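Local atomic coordinates of uncharacterized protein (Trypanosoma congolense, PDB entry 4E40), a protein that serves as the cell-surface haptoglobin-hemoglobin receptor of the trypanosome, probably capturing the complex as a source of heme. Residues A[96-99]-A[100-103]; A[110-113]-A[114-118]; A[217-220]-A[221-225]. All blocks are in the same frame, centred on the assembly; numbering follows the deposited sequence.

Contact 1: A[96-99]-A[100-103]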
# COMPACT_ATOMS: atom_id res chain seq x y z
N HIS A 96 -0.35 -25.97 23.06
CA HIS A 96 -0.34 -26.20 21.61
C HIS A 96 -1.00 -25.07 20.84
O HIS A 96 -0.51 -24.65 19.79
CB HIS A 96 -1.03 -27.53 21.27
CG HIS A 96 -0.36 -28.70 21.91
ND1 HIS A 96 -0.97 -29.89 22.08
CD2 HIS A 96 0.92 -28.83 22.39
CE1 HIS A 96 -0.13 -30.73 22.71
NE2 HIS A 96 1.03 -30.10 22.87
N ALA A 97 -2.07 -24.52 21.40
CA ALA A 97 -2.80 -23.41 20.75
C ALA A 97 -1.93 -22.15 20.74
O ALA A 97 -1.90 -21.39 19.77
CB ALA A 97 -4.15 -23.11 21.43
N LEU A 98 -1.18 -21.94 21.85
CA LEU A 98 -0.26 -20.83 21.85
C LEU A 98 0.81 -20.92 20.78
O LEU A 98 1.20 -19.88 20.25
CB LEU A 98 0.39 -20.70 23.30
CG LEU A 98 1.35 -19.48 23.39
CD1 LEU A 98 0.63 -18.14 23.31
CD2 LEU A 98 2.10 -19.58 24.73
N GLU A 99 1.32 -22.11 20.43
CA GLU A 99 2.24 -22.17 19.29
C GLU A 99 1.62 -21.60 18.01
O GLU A 99 2.28 -20.91 17.27
CB GLU A 99 2.64 -23.64 19.04
CG GLU A 99 3.46 -24.28 20.17
CD GLU A 99 3.70 -25.77 19.86
OE1 GLU A 99 4.34 -26.04 18.86
OE2 GLU A 99 3.18 -26.60 20.62
N HIS A 100 0.29 -21.82 17.87
CA HIS A 100 -0.35 -21.23 16.69
C HIS A 100 -0.63 -19.74 16.82
O HIS A 100 -0.50 -19.03 15.85
CB HIS A 100 -1.65 -21.98 16.33
CG HIS A 100 -1.47 -23.44 16.20
ND1 HIS A 100 -0.59 -24.00 15.28
CD2 HIS A 100 -2.12 -24.47 16.83
CE1 HIS A 100 -0.66 -25.34 15.38
NE2 HIS A 100 -1.61 -25.64 16.32
N VAL A 101 -0.97 -19.29 18.02
CA VAL A 101 -1.05 -17.85 18.27
C VAL A 101 0.24 -17.17 17.82
O VAL A 101 0.23 -16.17 17.09
CB VAL A 101 -1.29 -17.52 19.76
CG1 VAL A 101 -1.24 -15.96 19.98
CG2 VAL A 101 -2.70 -18.00 20.18
N LYS A 102 1.37 -17.74 18.24
CA LYS A 102 2.67 -17.14 17.92
C LYS A 102 2.93 -17.16 16.42
O LYS A 102 3.42 -16.19 15.86
CB LYS A 102 3.77 -17.91 18.65
CG LYS A 102 3.78 -17.64 20.14
CD LYS A 102 4.70 -18.59 20.89
CE LYS A 102 6.09 -18.60 20.30
NZ LYS A 102 7.05 -19.05 21.35
N GLU A 103 2.58 -18.28 15.74
CA GLU A 103 2.71 -18.33 14.27
C GLU A 103 1.90 -17.26 13.58
O GLU A 103 2.41 -16.52 12.70
CB GLU A 103 2.22 -19.72 13.80
CG GLU A 103 3.18 -20.85 14.11
CD GLU A 103 2.56 -22.25 14.11
OE1 GLU A 103 1.32 -22.33 13.94
OE2 GLU A 103 3.26 -23.22 14.35

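Contact 2: A[110-113]-A[114-118]. Unlike the reference sequence in segment 110-113: Val112 (reference Ala). Unlike the reference sequence in segment 114-118: Ile116 (reference Thr).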
# COMPACT_ATOMS: atom_id res chain seq x y z
N LYS A 110 5.03 -9.64 10.03
CA LYS A 110 5.64 -9.64 8.70
C LYS A 110 4.85 -8.70 7.79
O LYS A 110 5.46 -7.92 7.03
CB LYS A 110 5.70 -11.04 8.08
CG LYS A 110 6.71 -11.98 8.77
CD LYS A 110 6.68 -13.42 8.24
CE LYS A 110 7.62 -14.36 9.04
NZ LYS A 110 8.92 -13.73 9.38
N LYS A 111 3.52 -8.77 7.90
CA LYS A 111 2.68 -7.93 7.01
C LYS A 111 2.78 -6.49 7.38
O LYS A 111 2.71 -5.60 6.47
CB LYS A 111 1.18 -8.37 7.03
CG LYS A 111 0.99 -9.79 6.60
CD LYS A 111 1.47 -10.18 5.22
CE LYS A 111 1.63 -11.68 5.20
NZ LYS A 111 1.68 -12.19 3.82
N VAL A 112 2.83 -6.19 8.67
CA VAL A 112 3.02 -4.81 9.10
C VAL A 112 4.33 -4.28 8.48
O VAL A 112 4.36 -3.18 7.94
CB VAL A 112 3.14 -4.70 10.60
CG1 VAL A 112 3.74 -3.36 11.07
CG2 VAL A 112 1.74 -4.94 11.25
N ASN A 113 5.40 -5.05 8.60
CA ASN A 113 6.70 -4.59 8.03
C ASN A 113 6.64 -4.46 6.53
O ASN A 113 7.22 -3.46 5.98
CB ASN A 113 7.83 -5.53 8.50
CG ASN A 113 8.18 -5.30 9.98
OD1 ASN A 113 8.01 -4.21 10.50
ND2 ASN A 113 8.66 -6.31 10.63
N GLU A 114 5.92 -5.35 5.85
CA GLU A 114 5.78 -5.26 4.40
C GLU A 114 5.03 -3.98 4.04
O GLU A 114 5.43 -3.29 3.08
CB GLU A 114 5.07 -6.47 3.81
CG GLU A 114 6.07 -7.65 3.89
CD GLU A 114 5.50 -9.02 3.50
OE1 GLU A 114 4.28 -9.19 3.41
OE2 GLU A 114 6.31 -9.98 3.36
N ILE A 115 3.97 -3.66 4.78
CA ILE A 115 3.21 -2.43 4.47
C ILE A 115 4.07 -1.18 4.68
O ILE A 115 3.97 -0.21 3.88
CB ILE A 115 1.93 -2.37 5.34
CG1 ILE A 115 0.95 -3.43 4.78
CG2 ILE A 115 1.30 -0.97 5.34
CD1 ILE A 115 -0.21 -3.73 5.75
N ILE A 116 4.86 -1.18 5.74
CA ILE A 116 5.72 -0.02 6.04
C ILE A 116 6.68 0.16 4.87
O ILE A 116 6.84 1.30 4.36
CB ILE A 116 6.47 -0.20 7.38
CG1 ILE A 116 5.48 -0.04 8.56
CG2 ILE A 116 7.67 0.78 7.46
CD1 ILE A 116 6.06 -0.52 9.92
N GLU A 117 7.34 -0.94 4.44
CA GLU A 117 8.32 -0.83 3.32
C GLU A 117 7.66 -0.38 2.01
O GLU A 117 8.16 0.54 1.29
CB GLU A 117 9.02 -2.21 3.13
CG GLU A 117 9.94 -2.25 1.88
CD GLU A 117 10.17 -3.70 1.37
OE1 GLU A 117 9.51 -4.68 1.83
OE2 GLU A 117 11.02 -3.88 0.47
N LEU A 118 6.49 -0.95 1.71
CA LEU A 118 5.79 -0.66 0.42
C LEU A 118 5.30 0.75 0.42
O LEU A 118 5.36 1.42 -0.63
CB LEU A 118 4.57 -1.59 0.31
CG LEU A 118 5.00 -3.03 -0.04
CD1 LEU A 118 3.78 -3.89 0.21
CD2 LEU A 118 5.35 -3.08 -1.52
O HOH W 1 3.65 -11.00 1.55

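Contact 3: A[217-220]-A[221-225]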
# COMPACT_ATOMS: atom_id res chain seq x y z
N GLU A 217 -5.01 -7.27 3.74
CA GLU A 217 -6.07 -8.33 3.84
C GLU A 217 -5.43 -9.54 4.52
O GLU A 217 -6.06 -10.17 5.41
CB GLU A 217 -6.62 -8.73 2.44
CG GLU A 217 -7.51 -7.65 1.81
CD GLU A 217 -8.09 -8.07 0.44
OE1 GLU A 217 -7.38 -8.75 -0.35
OE2 GLU A 217 -9.26 -7.69 0.12
N GLU A 218 -4.21 -9.87 4.11
CA GLU A 218 -3.46 -11.00 4.74
C GLU A 218 -3.21 -10.78 6.22
O GLU A 218 -3.32 -11.72 7.07
CB GLU A 218 -2.17 -11.29 3.98
CG GLU A 218 -2.36 -11.80 2.55
CD GLU A 218 -1.20 -11.50 1.62
OE1 GLU A 218 -0.18 -10.94 2.09
OE2 GLU A 218 -1.33 -11.78 0.41
N LEU A 219 -2.90 -9.54 6.59
CA LEU A 219 -2.75 -9.17 8.00
C LEU A 219 -4.02 -9.45 8.81
O LEU A 219 -3.99 -10.05 9.91
CB LEU A 219 -2.32 -7.69 8.10
CG LEU A 219 -1.86 -7.19 9.47
CD1 LEU A 219 -1.15 -5.87 9.17
CD2 LEU A 219 -2.97 -6.99 10.51
N GLU A 220 -5.13 -9.02 8.23
CA GLU A 220 -6.40 -9.19 8.89
C GLU A 220 -6.75 -10.65 9.00
O GLU A 220 -7.30 -11.03 10.08
CB GLU A 220 -7.51 -8.44 8.10
CG GLU A 220 -8.85 -8.47 8.81
CD GLU A 220 -8.86 -8.15 10.29
OE1 GLU A 220 -9.52 -8.94 11.02
OE2 GLU A 220 -8.25 -7.14 10.76
N THR A 221 -6.43 -11.46 8.01
CA THR A 221 -6.72 -12.92 8.08
C THR A 221 -5.91 -13.56 9.22
O THR A 221 -6.42 -14.37 10.02
CB THR A 221 -6.44 -13.58 6.76
OG1 THR A 221 -7.41 -13.09 5.83
CG2 THR A 221 -6.53 -15.11 6.86
N ALA A 222 -4.66 -13.16 9.33
CA ALA A 222 -3.84 -13.70 10.47
C ALA A 222 -4.28 -13.23 11.84
O ALA A 222 -4.18 -13.99 12.82
CB ALA A 222 -2.35 -13.36 10.21
N LEU A 223 -4.72 -11.99 12.00
CA LEU A 223 -5.21 -11.55 13.27
C LEU A 223 -6.43 -12.41 13.59
O LEU A 223 -6.55 -12.78 14.74
CB LEU A 223 -5.65 -10.07 13.31
CG LEU A 223 -4.64 -9.01 13.70
CD1 LEU A 223 -5.12 -7.60 13.42
CD2 LEU A 223 -4.13 -9.14 15.12
N GLU A 224 -7.31 -12.67 12.60
CA GLU A 224 -8.52 -13.53 12.86
C GLU A 224 -8.07 -14.91 13.39
O GLU A 224 -8.67 -15.40 14.37
CB GLU A 224 -9.42 -13.70 11.59
CG GLU A 224 -10.16 -12.43 11.14
CD GLU A 224 -10.46 -12.37 9.62
OE1 GLU A 224 -10.34 -13.42 8.91
OE2 GLU A 224 -10.79 -11.26 9.11
N LYS A 225 -7.10 -15.53 12.74
CA LYS A 225 -6.64 -16.87 13.13
C LYS A 225 -6.03 -16.76 14.53
O LYS A 225 -6.23 -17.65 15.38
CB LYS A 225 -5.69 -17.47 12.10
CG LYS A 225 -6.33 -17.69 10.68
CD LYS A 225 -5.33 -18.45 9.77
CE LYS A 225 -5.77 -18.61 8.32
NZ LYS A 225 -6.61 -19.84 8.18

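Contact 1: A[96-99]-A[100-103]
His100 lays its imidazole back over the preceding turn of the helix, where CD2 comes within 3.4 Å of His96 O. With CG beside its own backbone N (chi1 -53°), the ring leans toward the carbonyl of His96 and the CA of Ala97, meeting both at an oblique angle. The ND1 edge of the ring faces forward along the helix, and ND1 donates to Glu103 OE1 at 2.9 Å, nearly straight, with the oxygen close to the ring plane. That oxygen is approached from its syn side, though the donor stands 28° out of the carboxylate plane. Val101 comes next and turns inward; its amide bonds to Ala97 O at 2.9 Å, and CG2 rests against the same carbonyl oxygen. Three residues back on the same helix, Leu98 brings CD1 to 4.1 Å from Val101 CB, a loose apolar touch. Lys102 runs its aliphatic part past Leu98 O, CG lying 3.4 Å from that oxygen, while its ammonium end leads off from the preceding turn. Glu103, extended beyond CG, passes Glu99 O, which already accepts its amide, with CG 3.3 Å from the oxygen; the histidine bond probably helps to set how the carboxylate is turned. Ala97 and Val101 pack on Gln229 of helix 192-246, whereas Leu98 and Lys102 lean on Val64 and Leu57 of helix 28-73. This is the pattern of an amphipathic helix in a long helical bundle, small and branched residues facing the partner helices and an i to i+3 histidine-carboxylate hydrogen bond on the exposed side.

Contact 2: A[110-113]-A[114-118]
Val112 and Ile116, one helical turn apart, extend in a common direction, with Val112 CG1 against Ile116 CD1 at 3.8 Å. The packed part belongs to Val112 and Ile115, both buried; Ile115 CG1 sits 3.3 Å from Lys111 O, the carbonyl that also takes its amide. Ile116 lies toward solvent, yet it sends CG1 back beside its own backbone N (chi1 -73°), which carries the chain over Val112 O and brings its terminal methyl to the valine. The other flank is looser and polar. Lys111 and Glu114 run alongside each other, touching through Lys111 CD and Glu114 OE1 at 3.5 Å, but the charged ends make only a long salt bridge, NZ to OE1 4.0 Å. A water spans the gap, donating to Glu114 OE1 at 2.7 Å and accepting from Lys111 NZ at 3.2 Å. The ammonium has its stronger partner in Glu218, so two carboxylates probably share its charge. Ile115 approaches Arg42, a heme b-binding residue, to about 4 Å between nearest side-chain atoms. Helix 28-73 receives Ile115 and Ile116 at Asn43, while helix 192-246 receives Lys111 and Val112 at Leu219, placing this turn between two long helices of the bundle.

Contact 3: A[217-220]-A[221-225]
Leu219 overlaps Leu223 one turn further along the helix, the two side chains parallel in direction and meeting through Leu219 CD2 and Leu223 CD1 at 3.7 Å. The leucine at 219 holds CG anti to its backbone N (chi1 -169°), which swings the branch forward onto its neighbour. Leu223 also packs on Lys52, a heme b-binding residue, and on Ile56 of helix 28-73. Around the helix from this apolar pair, Glu220 and Glu224 stand roughly perpendicular. Glu220 bends at its second torsion (chi2 46°), bringing OE1 to 3.3 Å from Glu224 OE2, with the carboxylate planes turned 50° apart. Glu224 in turn lies back over the preceding turn, its CG 3.4 Å from Glu220 O, the oxygen that accepts its amide. Thr221 places OG1 3.2 Å from Glu217 O, close beside the bond that its amide makes to the same carbonyl at 2.9 Å. Glu218 is engaged outside the segments, where OE2 pairs with Arg215. The two acidic oxygens of Glu220 and Glu224 would be expected to repel, though Arg42, its side chain about 6 Å from that of Glu220, may ease the strain. Their proximity would tend to raise the pKa of one of them, an effect Arg42 may partly offset, while the leucines beside them contribute apolar packing between helices.

From the N terminus, after the short helix 12-26, helix 28-73 supplies a surface that all three contacts touch. Contact 1 and contact 2 then follow in series on helix 82-147, their centres about 22 Å apart, and contact 3 comes much later on helix 192-246. Each is local to a single helix, so none closes a loop, and none nests in or crosses another. Contacts 2 and 3 meet directly, through a salt bridge and apolar packing between helices 82-147 and 192-246. Contact 1 touches neither, its nearest atoms lying about 6 Å from contact 3. Together they mark where three long helices of the bundle are joined.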